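TRNA (adenine(9)-N1)-methyltransferase (Sulfolobus acidocaldarius, PDB 5A7Z) catalyses the S-adenosyl-L-methionine-dependent methylation of adenosine 9 in tRNA at N1, giving N(1)-methyladenosine. Local coordinates at residues G237-E241 against I242-L246; E247-L250 against R251-L255; K25-S28 against Q29-E33; R45-L48 against Q49-A52; L209-A212 against T213-A217. All blocks are in the same frame, centred on the assembly; numbering follows the deposited sequence.

In the fold
Along the chain the contacts run 3, 4, 5, 1, 2, each within one short stretch at or on a helix. Interactions 3 and 4 are neighbours, with centres about 13 Å apart: Phe27 and Ser28 of helix 22-33 pack on Leu48, Leu51 and Ala52 of helix 48-57, beside the sheet that includes strands 60-75 and 78-82. Interactions 1 and 2 follow each other on helix 242-255, their centres about 12 Å apart. Interaction 5, centred about 20 Å from the centre of interaction 1, opens helix 211-220. These three belong to the SPOUT-type methyltransferase part. Interactions 3 and 5 lie about 37 Å apart, centre to centre, on opposite sides of the chain's centre, consistent with a somewhat elongated chain.

Interaction 1: G237-E241 against I242-L246; sequences GVPDE and INKIL
The backbone turns from the loop 237-241 into helix 242-255 at Glu241, whose carbonyl oxygen takes the N-H of Ile245 at 2.9 Å in a nearly straight bond (174°). This is the N-terminus of an α-helix in the SPOUT methyltransferase fold, with Glu241 as N-cap. Lys244 N also leans on Glu241 O, but at 123° this second bond is weak. The first helical N-H, that of Ile242, is served from outside by Gln131 OE1 of helix 122-142.

The side chains of Glu241 and Lys244 run alongside each other in the same direction. Their aliphatic parts touch first, Glu241 CB to Lys244 CG at 3.6 Å. A bend at chi2 (89°) then swings the Glu241 carboxylate round toward the lysine, yet OE1 and Lys244 NZ stay 4.0 Å apart, a long salt bridge. Long, flexible chains of opposite charge suit this partly exposed surface, since they can lie over the turn and still reach solvent. Pro239 sets its CB against Lys244 CB at 3.5 Å, the two side chains meeting at roughly a right angle; its ring stiffens the approach to the helix.

On another flank Asn243 OD1 rests against Glu241 CB at 3.3 Å. That amide oxygen is buried and has no polar partner in the model. Ile242, Asn243 and Ile245 are buried, and Ile242 and Leu246 reach strand 109-113. Ile245 turns its CD1 toward the loop: Val238 CG1 approaches it, and the same CD1 methyl lies just 3.1 Å from Pro239 O, a tight fit.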
loop_
_atom_site.group_PDB
_atom_site.type_symbol
_atom_site.label_atom_id
_atom_site.label_comp_id
_atom_site.label_asym_id
_atom_site.label_seq_id
_atom_site.Cartn_x
_atom_site.Cartn_y
_atom_site.Cartn_z
ATOM N N GLY A 237 13.928 -17.090 -7.049
ATOM C CA GLY A 237 14.554 -15.870 -6.497
ATOM C C GLY A 237 13.615 -14.970 -5.680
ATOM O O GLY A 237 13.981 -13.858 -5.319
ATOM N N VAL A 238 12.418 -15.465 -5.361
ATOM C CA VAL A 238 11.326 -14.604 -4.911
ATOM C C VAL A 238 11.228 -14.589 -3.392
ATOM O O VAL A 238 11.178 -15.632 -2.785
ATOM C CB VAL A 238 9.976 -15.109 -5.461
ATOM C CG1 VAL A 238 8.861 -14.155 -5.066
ATOM C CG2 VAL A 238 10.044 -15.274 -6.969
ATOM N N PRO A 239 11.151 -13.400 -2.777
ATOM C CA PRO A 239 10.954 -13.347 -1.319
ATOM C C PRO A 239 9.678 -14.057 -0.901
ATOM O O PRO A 239 8.703 -14.044 -1.651
ATOM C CB PRO A 239 10.832 -11.843 -1.028
ATOM C CG PRO A 239 11.471 -11.158 -2.192
ATOM C CD PRO A 239 11.244 -12.056 -3.377
ATOM N N ASP A 240 9.673 -14.687 0.274
ATOM C CA ASP A 240 8.425 -15.260 0.800
ATOM C C ASP A 240 7.931 -14.548 2.048
ATOM O O ASP A 240 6.941 -14.967 2.646
ATOM C CB ASP A 240 8.556 -16.755 1.068
ATOM C CG ASP A 240 9.810 -17.104 1.811
ATOM O OD1 ASP A 240 10.416 -16.206 2.429
ATOM O OD2 ASP A 240 10.208 -18.285 1.757
ATOM N N GLU A 241 8.611 -13.471 2.420
ATOM C CA GLU A 241 8.160 -12.602 3.489
ATOM C C GLU A 241 6.922 -11.802 3.050
ATOM O O GLU A 241 6.896 -11.217 1.966
ATOM C CB GLU A 241 9.280 -11.637 3.908
ATOM C CG GLU A 241 10.457 -12.290 4.632
ATOM C CD GLU A 241 11.569 -12.798 3.693
ATOM O OE1 GLU A 241 11.548 -12.512 2.457
ATOM O OE2 GLU A 241 12.474 -13.490 4.202
ATOM N N ILE A 242 5.918 -11.766 3.916
ATOM C CA ILE A 242 4.623 -11.134 3.610
ATOM C C ILE A 242 4.867 -9.688 3.261
ATOM O O ILE A 242 4.464 -9.250 2.224
ATOM C CB ILE A 242 3.640 -11.247 4.809
ATOM C CG1 ILE A 242 3.116 -12.682 4.932
ATOM C CG2 ILE A 242 2.469 -10.282 4.676
ATOM C CD1 ILE A 242 2.550 -13.012 6.302
ATOM N N ASN A 243 5.559 -8.964 4.128
ATOM C CA ASN A 243 5.961 -7.584 3.845
ATOM C C ASN A 243 6.726 -7.357 2.503
ATOM O O ASN A 243 6.571 -6.323 1.865
ATOM C CB ASN A 243 6.779 -7.043 4.998
ATOM C CG ASN A 243 8.030 -7.863 5.261
ATOM O OD1 ASN A 243 7.958 -9.061 5.471
ATOM N ND2 ASN A 243 9.164 -7.213 5.281
ATOM N N LYS A 244 7.530 -8.324 2.078
ATOM C CA LYS A 244 8.248 -8.206 0.817
ATOM C C LYS A 244 7.333 -8.466 -0.395
ATOM O O LYS A 244 7.385 -7.748 -1.381
ATOM C CB LYS A 244 9.430 -9.163 0.806
ATOM C CG LYS A 244 10.453 -8.898 1.902
ATOM C CD LYS A 244 11.603 -8.042 1.422
ATOM C CE LYS A 244 12.911 -8.467 2.066
ATOM N NZ LYS A 244 13.656 -9.408 1.187
ATOM N N ILE A 245 6.484 -9.479 -0.295
ATOM C CA ILE A 245 5.442 -9.717 -1.284
ATOM C C ILE A 245 4.536 -8.484 -1.432
ATOM O O ILE A 245 4.199 -8.072 -2.557
ATOM C CB ILE A 245 4.548 -10.933 -0.892
ATOM C CG1 ILE A 245 5.350 -12.242 -0.879
ATOM C CG2 ILE A 245 3.380 -11.079 -1.849
ATOM C CD1 ILE A 245 5.983 -12.576 -2.212
ATOM N N LEU A 246 4.085 -7.938 -0.305
ATOM C CA LEU A 246 3.270 -6.721 -0.331
ATOM C C LEU A 246 3.975 -5.608 -1.121
ATOM O O LEU A 246 3.411 -5.002 -2.021
ATOM C CB LEU A 246 3.036 -6.247 1.082
ATOM C CG LEU A 246 2.215 -4.965 1.207
ATOM C CD1 LEU A 246 0.893 -5.160 0.522
ATOM C CD2 LEU A 246 1.996 -4.618 2.676
#

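Interaction 2: E247-L250 against R251-L255; sequences EIIL and RVKEL
Glu247 and Arg251 form an i to i+4 salt bridge on one flank of helix 242-255. The two chains run alongside each other in one direction, and their flat ends are nearly coplanar, 18° apart. One carboxylate oxygen does the work: Glu247 OE2 sits at the guanidinium edge, 3.0 Å from Arg251 NE and 3.2 Å from Arg251 NH2. Both N-H bonds are bent and weak, so charge attraction probably contributes much of the hold.

This is the partly exposed, more open side of the contact, where long charged chains can lie along the helix and keep access to solvent. Only its root is close-packed: chi1 of Arg251 (-62°) lays CG against Glu247 O, 2.9 Å away, and a bend at chi2 turns the chain on toward the carboxylate. The guanidinium also reaches onward, with NH1 weakly bonded to Gln257 OE1. With an alanine here, Glu247 would probably be left without its positive mate, its carboxylate freer to turn, and Gln257 OE1 would lose its weak bond.

The tight side is apolar. Ile248, Ile249, Leu250 and Val252 are buried, branched apolar chains that pack against two helices and a strand: Leu250 meets Phe142 of helix 122-142, Ile248 and Val252 meet helix 259-265, and Ile249 meets Phe197 of strand 196-202. The backbone holds this face in regular helix, as with Lys253 N to Ile249 O at 3.0 Å. Lys253 NZ bonds to the carbonyls of Leu191 and His194, while its CD lies along Ile249 CG2 at 3.9 Å.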
loop_
_atom_site.group_PDB
_atom_site.type_symbol
_atom_site.label_atom_id
_atom_site.label_comp_id
_atom_site.label_asym_id
_atom_site.label_seq_id
_atom_site.Cartn_x
_atom_site.Cartn_y
_atom_site.Cartn_z
ATOM N N GLU A 247 5.224 -5.345 -0.786
ATOM C CA GLU A 247 5.955 -4.283 -1.457
ATOM C C GLU A 247 6.097 -4.514 -2.972
ATOM O O GLU A 247 6.024 -3.573 -3.758
ATOM C CB GLU A 247 7.325 -4.072 -0.823
ATOM C CG GLU A 247 8.069 -2.944 -1.493
ATOM C CD GLU A 247 9.344 -2.547 -0.784
ATOM O OE1 GLU A 247 9.497 -2.895 0.399
ATOM O OE2 GLU A 247 10.203 -1.877 -1.423
ATOM N N ILE A 248 6.267 -5.760 -3.380
ATOM C CA ILE A 248 6.303 -6.074 -4.798
ATOM C C ILE A 248 5.014 -5.688 -5.494
ATOM O O ILE A 248 5.041 -5.171 -6.622
ATOM C CB ILE A 248 6.574 -7.567 -5.058
ATOM C CG1 ILE A 248 8.034 -7.905 -4.738
ATOM C CG2 ILE A 248 6.246 -7.917 -6.504
ATOM C CD1 ILE A 248 8.313 -9.388 -4.572
ATOM N N ILE A 249 3.884 -6.022 -4.878
ATOM C CA ILE A 249 2.574 -5.744 -5.492
ATOM C C ILE A 249 2.463 -4.229 -5.632
ATOM O O ILE A 249 2.080 -3.713 -6.659
ATOM C CB ILE A 249 1.371 -6.250 -4.634
ATOM C CG1 ILE A 249 1.481 -7.737 -4.274
ATOM C CG2 ILE A 249 0.049 -6.003 -5.345
ATOM C CD1 ILE A 249 1.520 -8.662 -5.461
ATOM N N LEU A 250 2.794 -3.528 -4.575
ATOM C CA LEU A 250 2.661 -2.080 -4.557
ATOM C C LEU A 250 3.674 -1.394 -5.507
ATOM O O LEU A 250 3.356 -0.375 -6.076
ATOM C CB LEU A 250 2.796 -1.561 -3.130
ATOM C CG LEU A 250 1.720 -2.026 -2.134
ATOM C CD1 LEU A 250 2.131 -1.669 -0.709
ATOM C CD2 LEU A 250 0.369 -1.401 -2.454
ATOM N N ARG A 251 4.853 -1.989 -5.727
ATOM C CA ARG A 251 5.809 -1.424 -6.694
ATOM C C ARG A 251 5.130 -1.350 -8.016
ATOM O O ARG A 251 5.299 -0.407 -8.750
ATOM C CB ARG A 251 7.038 -2.322 -6.935
ATOM C CG ARG A 251 7.956 -2.639 -5.777
ATOM C CD ARG A 251 8.441 -1.431 -5.083
ATOM N NE ARG A 251 9.736 -1.652 -4.413
ATOM C CZ ARG A 251 10.858 -1.035 -4.756
ATOM N NH1 ARG A 251 10.902 -0.274 -5.840
ATOM N NH2 ARG A 251 11.946 -1.212 -4.055
ATOM N N VAL A 252 4.480 -2.454 -8.372
ATOM C CA VAL A 252 3.948 -2.647 -9.697
ATOM C C VAL A 252 2.716 -1.759 -9.884
ATOM O O VAL A 252 2.598 -1.061 -10.880
ATOM C CB VAL A 252 3.605 -4.121 -9.936
ATOM C CG1 VAL A 252 2.815 -4.278 -11.210
ATOM C CG2 VAL A 252 4.874 -4.963 -9.992
ATOM N N LYS A 253 1.872 -1.682 -8.872
ATOM C CA LYS A 253 0.600 -0.991 -9.027
ATOM C C LYS A 253 0.686 0.505 -8.831
ATOM O O LYS A 253 -0.108 1.241 -9.415
ATOM C CB LYS A 253 -0.406 -1.531 -8.056
ATOM C CG LYS A 253 -0.765 -2.982 -8.316
ATOM C CD LYS A 253 -1.904 -3.405 -7.422
ATOM C CE LYS A 253 -3.186 -2.619 -7.724
ATOM N NZ LYS A 253 -3.713 -3.030 -9.040
ATOM N N GLU A 254 1.581 0.959 -7.962
ATOM C CA GLU A 254 1.600 2.377 -7.590
ATOM C C GLU A 254 2.799 3.096 -8.189
ATOM O O GLU A 254 2.775 4.305 -8.380
ATOM C CB GLU A 254 1.598 2.531 -6.074
ATOM C CG GLU A 254 0.261 2.200 -5.438
ATOM C CD GLU A 254 -0.815 3.209 -5.793
ATOM O OE1 GLU A 254 -0.515 4.418 -5.856
ATOM O OE2 GLU A 254 -1.956 2.793 -5.989
ATOM N N LEU A 255 3.848 2.349 -8.478
ATOM C CA LEU A 255 5.053 2.933 -9.058
ATOM C C LEU A 255 5.180 2.606 -10.525
ATOM O O LEU A 255 6.095 3.049 -11.180
ATOM C CB LEU A 255 6.290 2.455 -8.303
ATOM C CG LEU A 255 6.776 3.348 -7.179
ATOM C CD1 LEU A 255 5.633 3.980 -6.372
ATOM C CD2 LEU A 255 7.729 2.573 -6.283
#

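Interaction 3: K25-S28 against Q29-E33; sequences KVFS and QKLRE
The carbonyl oxygen of Phe27 is gripped by two N-H groups of the next turn: Leu31 N at 3.0 Å in a sound bond (161°), and Lys30 N, whose bond is bent and weak. Ser28 O takes Arg32 N at 2.9 Å, continuing the α-helical ladder of helix 22-33.

The same i to i+4 spacing brings Phe27 and Leu31 together in a CH-π contact. Leu31 CD1 lies over one ring face, 4.0 Å from the centroid and 16° off the ring normal, while the two chains cross obliquely. Chi1 of Phe27 (-165°) puts the ring anti to its own N, leaning out toward the next turn, where Leu31 CD1 can lie on it. A flat aromatic and a branched aliphatic suit this buried face.

On the exposed flank Gln29 folds its CG over Lys25 O at 3.1 Å, and its amide stays near Lys25 NZ. Small, buried Ser28 has the carbonyls of both Ala24 and Lys25 within reach of its hydroxyl, OG to Lys25 O being 2.8 Å.

The inner face packs on helix 48-57, Phe27 against Leu51, Ala52 and Met55 and Ser28 against Leu48, and on strand 78-82, where Ser28 and Leu31 meet Ile78.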
loop_
_atom_site.group_PDB
_atom_site.type_symbol
_atom_site.label_atom_id
_atom_site.label_comp_id
_atom_site.label_asym_id
_atom_site.label_seq_id
_atom_site.Cartn_x
_atom_site.Cartn_y
_atom_site.Cartn_z
ATOM N N LYS A 25 -2.953 11.346 -6.285
ATOM C CA LYS A 25 -4.060 11.783 -7.109
ATOM C C LYS A 25 -5.164 12.455 -6.274
ATOM O O LYS A 25 -5.629 13.520 -6.621
ATOM C CB LYS A 25 -4.655 10.605 -7.870
ATOM C CG LYS A 25 -5.689 10.990 -8.904
ATOM C CD LYS A 25 -6.605 9.830 -9.221
ATOM C CE LYS A 25 -7.363 10.050 -10.528
ATOM N NZ LYS A 25 -8.752 10.493 -10.282
ATOM N N VAL A 26 -5.568 11.826 -5.176
ATOM C CA VAL A 26 -6.656 12.374 -4.357
ATOM C C VAL A 26 -6.215 13.657 -3.624
ATOM O O VAL A 26 -7.013 14.571 -3.409
ATOM C CB VAL A 26 -7.224 11.310 -3.371
ATOM C CG1 VAL A 26 -7.673 10.077 -4.131
ATOM C CG2 VAL A 26 -6.200 10.905 -2.319
ATOM N N PHE A 27 -4.941 13.729 -3.253
ATOM C CA PHE A 27 -4.427 14.915 -2.605
ATOM C C PHE A 27 -4.413 16.043 -3.602
ATOM O O PHE A 27 -4.951 17.118 -3.329
ATOM C CB PHE A 27 -3.031 14.667 -2.044
ATOM C CG PHE A 27 -2.563 15.705 -1.046
ATOM C CD1 PHE A 27 -3.426 16.700 -0.556
ATOM C CD2 PHE A 27 -1.267 15.630 -0.522
ATOM C CE1 PHE A 27 -2.977 17.621 0.378
ATOM C CE2 PHE A 27 -0.824 16.539 0.412
ATOM C CZ PHE A 27 -1.674 17.540 0.860
ATOM N N SER A 28 -3.855 15.790 -4.784
ATOM C CA SER A 28 -3.763 16.834 -5.817
ATOM C C SER A 28 -5.117 17.340 -6.221
ATOM O O SER A 28 -5.245 18.490 -6.516
ATOM C CB SER A 28 -3.034 16.349 -7.063
ATOM O OG SER A 28 -3.677 15.230 -7.601
ATOM N N GLN A 29 -6.112 16.457 -6.277
ATOM C CA GLN A 29 -7.498 16.854 -6.608
ATOM C C GLN A 29 -8.018 17.916 -5.646
ATOM O O GLN A 29 -8.656 18.880 -6.044
ATOM C CB GLN A 29 -8.429 15.632 -6.601
ATOM C CG GLN A 29 -8.211 14.727 -7.814
ATOM C CD GLN A 29 -9.214 13.574 -7.917
ATOM O OE1 GLN A 29 -9.173 12.614 -7.139
ATOM N NE2 GLN A 29 -10.092 13.650 -8.911
ATOM N N LYS A 30 -7.705 17.739 -4.377
ATOM C CA LYS A 30 -8.159 18.638 -3.372
ATOM C C LYS A 30 -7.427 19.961 -3.492
ATOM O O LYS A 30 -8.028 21.044 -3.353
ATOM C CB LYS A 30 -7.936 18.020 -2.011
ATOM C CG LYS A 30 -8.350 18.908 -0.871
ATOM C CD LYS A 30 -9.806 19.307 -0.979
ATOM C CE LYS A 30 -10.199 20.213 0.168
ATOM N NZ LYS A 30 -11.666 20.164 0.320
ATOM N N LEU A 31 -6.121 19.891 -3.700
ATOM C CA LEU A 31 -5.313 21.099 -3.792
ATOM C C LEU A 31 -5.735 21.954 -4.990
ATOM O O LEU A 31 -5.827 23.184 -4.882
ATOM C CB LEU A 31 -3.825 20.754 -3.896
ATOM C CG LEU A 31 -3.228 20.096 -2.655
ATOM C CD1 LEU A 31 -1.967 19.327 -3.004
ATOM C CD2 LEU A 31 -2.956 21.106 -1.551
ATOM N N ARG A 32 -5.995 21.295 -6.111
ATOM C CA ARG A 32 -6.555 21.936 -7.298
ATOM C C ARG A 32 -7.910 22.619 -7.045
ATOM O O ARG A 32 -8.145 23.691 -7.531
ATOM C CB ARG A 32 -6.795 20.913 -8.373
ATOM C CG ARG A 32 -5.580 20.424 -9.107
ATOM C CD ARG A 32 -6.057 19.536 -10.251
ATOM N NE ARG A 32 -5.014 18.661 -10.746
ATOM C CZ ARG A 32 -3.965 19.076 -11.449
ATOM N NH1 ARG A 32 -3.808 20.366 -11.725
ATOM N NH2 ARG A 32 -3.068 18.199 -11.881
ATOM N N GLU A 33 -8.820 21.926 -6.392
ATOM C CA GLU A 33 -10.075 22.520 -5.933
ATOM C C GLU A 33 -9.819 23.836 -5.251
ATOM O O GLU A 33 -10.462 24.824 -5.544
ATOM C CB GLU A 33 -10.766 21.603 -4.934
ATOM C CG GLU A 33 -11.643 20.518 -5.527
ATOM C CD GLU A 33 -12.457 19.762 -4.451
ATOM O OE1 GLU A 33 -12.818 20.385 -3.422
ATOM O OE2 GLU A 33 -12.714 18.545 -4.622
#

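Interaction 4: R45-L48 against Q49-A52; sequences RPSL and QSLA
Ser47 and Ser50 meet at the centre of the contact. Ser47 O receives Leu51 N at 3.1 Å, and Ser50 N adds a weak second bond to the same oxygen. Ser50 N also points at the side-chain oxygen, Ser47 OG, 3.4 Å away, again weakly. The hydroxyl reaches this place because chi1 of Ser47 (160°) carries OG away from its own N and round over the backbone that follows. From the loop side, the poorly ordered Arg45 lays one guanidinium face over Ser50 OG, which stands 3.6 Å from the guanidinium plane. One residue on from Ser47, Leu48 O takes Ala52 N.

Ser47 is thus the N-cap of helix 48-57, a role that serine fills well: its short side chain can fold over onto a backbone N-H of the first turn. Just before it, Pro46 is the centre of an inverse gamma turn, closed by Ser47 N to Arg45 O at 2.9 Å, which bends the chain into the cap.

A water joins the cap to Gln49, lying 2.7 Å from Ser47 OG and donating to Gln49 OE1. The glutamine amide is itself anchored from its other end, NE2 bonding to the carbonyls of Leu143 and Arg140. Leu48 N, at the helix start, is taken up by Asp75 OD2. Leu48 and Leu51 turn inward, both reaching Leu80 of strand 78-82.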
loop_
_atom_site.group_PDB
_atom_site.type_symbol
_atom_site.label_atom_id
_atom_site.label_comp_id
_atom_site.label_asym_id
_atom_site.label_seq_id
_atom_site.Cartn_x
_atom_site.Cartn_y
_atom_site.Cartn_z
ATOM N N ARG A 45 10.095 14.686 1.954
ATOM C CA ARG A 45 10.253 13.959 0.713
ATOM C C ARG A 45 9.349 14.556 -0.356
ATOM O O ARG A 45 8.185 14.842 -0.105
ATOM C CB ARG A 45 9.891 12.482 0.882
ATOM C CG ARG A 45 10.761 11.711 1.846
ATOM C CD ARG A 45 10.331 10.258 1.925
ATOM N NE ARG A 45 10.248 9.638 0.597
ATOM C CZ ARG A 45 9.766 8.414 0.366
ATOM N NH1 ARG A 45 9.346 7.647 1.373
ATOM N NH2 ARG A 45 9.712 7.950 -0.876
ATOM N N PRO A 46 9.883 14.697 -1.572
ATOM C CA PRO A 46 9.197 15.365 -2.669
ATOM C C PRO A 46 8.182 14.457 -3.356
ATOM O O PRO A 46 8.388 14.050 -4.471
ATOM C CB PRO A 46 10.343 15.750 -3.613
ATOM C CG PRO A 46 11.398 14.732 -3.360
ATOM C CD PRO A 46 11.255 14.277 -1.937
ATOM N N SER A 47 7.083 14.164 -2.665
ATOM C CA SER A 47 6.060 13.277 -3.164
ATOM C C SER A 47 4.780 13.647 -2.441
ATOM O O SER A 47 4.787 13.689 -1.231
ATOM C CB SER A 47 6.440 11.818 -2.838
ATOM O OG SER A 47 5.324 10.965 -2.879
ATOM N N LEU A 48 3.690 13.878 -3.172
ATOM C CA LEU A 48 2.409 14.223 -2.532
ATOM C C LEU A 48 1.953 13.107 -1.649
ATOM O O LEU A 48 1.159 13.330 -0.742
ATOM C CB LEU A 48 1.311 14.471 -3.567
ATOM C CG LEU A 48 1.354 15.761 -4.365
ATOM C CD1 LEU A 48 0.214 15.777 -5.355
ATOM C CD2 LEU A 48 1.276 16.967 -3.430
ATOM N N GLN A 49 2.396 11.886 -1.937
ATOM C CA GLN A 49 1.990 10.737 -1.118
ATOM C C GLN A 49 2.661 10.790 0.230
ATOM O O GLN A 49 2.072 10.391 1.227
ATOM C CB GLN A 49 2.315 9.400 -1.814
ATOM C CG GLN A 49 1.856 8.152 -1.039
ATOM C CD GLN A 49 2.843 7.734 0.035
ATOM O OE1 GLN A 49 3.974 8.171 0.032
ATOM N NE2 GLN A 49 2.407 6.892 0.962
ATOM N N SER A 50 3.915 11.239 0.241
ATOM C CA SER A 50 4.696 11.416 1.476
ATOM C C SER A 50 4.098 12.548 2.298
ATOM O O SER A 50 4.000 12.472 3.487
ATOM C CB SER A 50 6.158 11.732 1.148
ATOM O OG SER A 50 6.770 10.677 0.379
ATOM N N LEU A 51 3.648 13.580 1.640
ATOM C CA LEU A 51 3.085 14.686 2.353
ATOM C C LEU A 51 1.767 14.253 2.925
ATOM O O LEU A 51 1.475 14.544 4.066
ATOM C CB LEU A 51 2.923 15.892 1.440
ATOM C CG LEU A 51 4.221 16.367 0.759
ATOM C CD1 LEU A 51 3.930 17.633 -0.041
ATOM C CD2 LEU A 51 5.338 16.633 1.751
ATOM N N ALA A 52 0.974 13.538 2.129
ATOM C CA ALA A 52 -0.339 13.078 2.597
ATOM C C ALA A 52 -0.193 12.248 3.849
ATOM O O ALA A 52 -0.914 12.453 4.814
ATOM C CB ALA A 52 -1.048 12.283 1.533
HETATM O O HOH W 1 5.991 8.409 -2.206
#

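Interaction 5: L209-A212 against T213-A217; sequences LDRA and TERLA
Arg211 and Glu214 cross on the first turn of helix 211-220, where Asp210 holds the N-cap position though its side chain makes no capping bond. Their guanidinium and carboxylate planes stand 45° apart, and Glu214 OE2 lies over the guanidinium face, 3.6 Å from Arg211 NH1. With the oxygen so far off that plane, the attraction is one of charge and not of a directed bond. A bend at chi2 (69°) folds the arginine over the glutamate. In place of Arg211, an alanine would remove that positive charge and is likely to leave the Glu214 carboxylate without a mate and freer to turn.

At the buried end the backbone does the binding: Asp210 O takes Glu214 N at 3.0 Å. Asp210 OD1 forms a salt bridge with Arg226. Asp113 takes the N-H groups of Ala212 and Thr213 instead, joining this helix start to strand 109-113 of the SPOUT sheet.

Arg211 and Arg215 stand at about a right angle, their guanidinium planes 74° apart. Arg215 bends at chi3 and comes back over Ala212, whose small side chain lets the flat group lie close, with Ala212 CA 3.6 Å from the plane of the Arg215 guanidinium.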
loop_
_atom_site.group_PDB
_atom_site.type_symbol
_atom_site.label_atom_id
_atom_site.label_comp_id
_atom_site.label_asym_id
_atom_site.label_seq_id
_atom_site.Cartn_x
_atom_site.Cartn_y
_atom_site.Cartn_z
ATOM N N LEU A 209 -1.679 -20.813 3.135
ATOM C CA LEU A 209 -3.078 -20.948 3.439
ATOM C C LEU A 209 -3.674 -19.597 3.827
ATOM O O LEU A 209 -3.220 -18.933 4.768
ATOM C CB LEU A 209 -3.298 -21.975 4.566
ATOM C CG LEU A 209 -4.705 -22.017 5.215
ATOM C CD1 LEU A 209 -5.828 -22.230 4.188
ATOM C CD2 LEU A 209 -4.777 -23.088 6.302
ATOM N N ASP A 210 -4.673 -19.198 3.053
ATOM C CA ASP A 210 -5.561 -18.097 3.377
ATOM C C ASP A 210 -6.868 -18.662 3.954
ATOM O O ASP A 210 -7.829 -18.920 3.225
ATOM C CB ASP A 210 -5.858 -17.339 2.104
ATOM C CG ASP A 210 -6.351 -18.243 1.019
ATOM O OD1 ASP A 210 -5.704 -19.296 0.811
ATOM O OD2 ASP A 210 -7.414 -17.969 0.433
ATOM N N ARG A 211 -6.888 -18.872 5.259
ATOM C CA ARG A 211 -7.925 -19.655 5.866
ATOM C C ARG A 211 -9.258 -18.892 6.012
ATOM O O ARG A 211 -10.311 -19.473 5.861
ATOM C CB ARG A 211 -7.470 -20.097 7.245
ATOM C CG ARG A 211 -8.505 -20.937 7.974
ATOM C CD ARG A 211 -8.649 -22.282 7.293
ATOM N NE ARG A 211 -9.137 -23.349 8.183
ATOM C CZ ARG A 211 -8.811 -24.639 8.039
ATOM N NH1 ARG A 211 -7.960 -25.009 7.072
ATOM N NH2 ARG A 211 -9.321 -25.560 8.859
ATOM N N ALA A 212 -9.216 -17.622 6.399
ATOM C CA ALA A 212 -10.471 -16.890 6.634
ATOM C C ALA A 212 -11.139 -16.571 5.285
ATOM O O ALA A 212 -12.366 -16.528 5.165
ATOM C CB ALA A 212 -10.224 -15.637 7.435
ATOM N N THR A 213 -10.337 -16.461 4.245
ATOM C CA THR A 213 -10.898 -16.272 2.923
ATOM C C THR A 213 -11.410 -17.602 2.313
ATOM O O THR A 213 -12.436 -17.624 1.648
ATOM C CB THR A 213 -9.906 -15.524 1.983
ATOM O OG1 THR A 213 -8.887 -16.413 1.502
ATOM C CG2 THR A 213 -9.251 -14.376 2.725
ATOM N N GLU A 214 -10.718 -18.702 2.571
ATOM C CA GLU A 214 -11.237 -20.039 2.222
ATOM C C GLU A 214 -12.594 -20.305 2.867
ATOM O O GLU A 214 -13.500 -20.869 2.258
ATOM C CB GLU A 214 -10.238 -21.095 2.652
ATOM C CG GLU A 214 -10.756 -22.505 2.638
ATOM C CD GLU A 214 -9.778 -23.452 3.289
ATOM O OE1 GLU A 214 -8.662 -23.579 2.759
ATOM O OE2 GLU A 214 -10.095 -24.012 4.362
ATOM N N ARG A 215 -12.737 -19.858 4.095
ATOM C CA ARG A 215 -13.973 -20.016 4.812
ATOM C C ARG A 215 -15.103 -19.236 4.150
ATOM O O ARG A 215 -16.228 -19.749 4.008
ATOM C CB ARG A 215 -13.784 -19.577 6.247
ATOM C CG ARG A 215 -15.063 -19.465 7.061
ATOM C CD ARG A 215 -14.776 -18.938 8.477
ATOM N NE ARG A 215 -13.435 -19.301 8.965
ATOM C CZ ARG A 215 -12.552 -18.432 9.470
ATOM N NH1 ARG A 215 -12.847 -17.129 9.588
ATOM N NH2 ARG A 215 -11.372 -18.869 9.872
ATOM N N LEU A 216 -14.817 -18.006 3.733
ATOM C CA LEU A 216 -15.817 -17.207 3.018
ATOM C C LEU A 216 -16.208 -17.854 1.676
ATOM O O LEU A 216 -17.379 -17.979 1.364
ATOM C CB LEU A 216 -15.304 -15.795 2.760
ATOM C CG LEU A 216 -16.454 -14.794 2.660
ATOM C CD1 LEU A 216 -16.905 -14.408 4.060
ATOM C CD2 LEU A 216 -16.056 -13.565 1.871
ATOM N N ALA A 217 -15.192 -18.249 0.910
ATOM C CA ALA A 217 -15.348 -18.876 -0.388
ATOM C C ALA A 217 -16.209 -20.132 -0.355
ATOM O O ALA A 217 -17.170 -20.260 -1.135
ATOM C CB ALA A 217 -13.972 -19.221 -0.954
#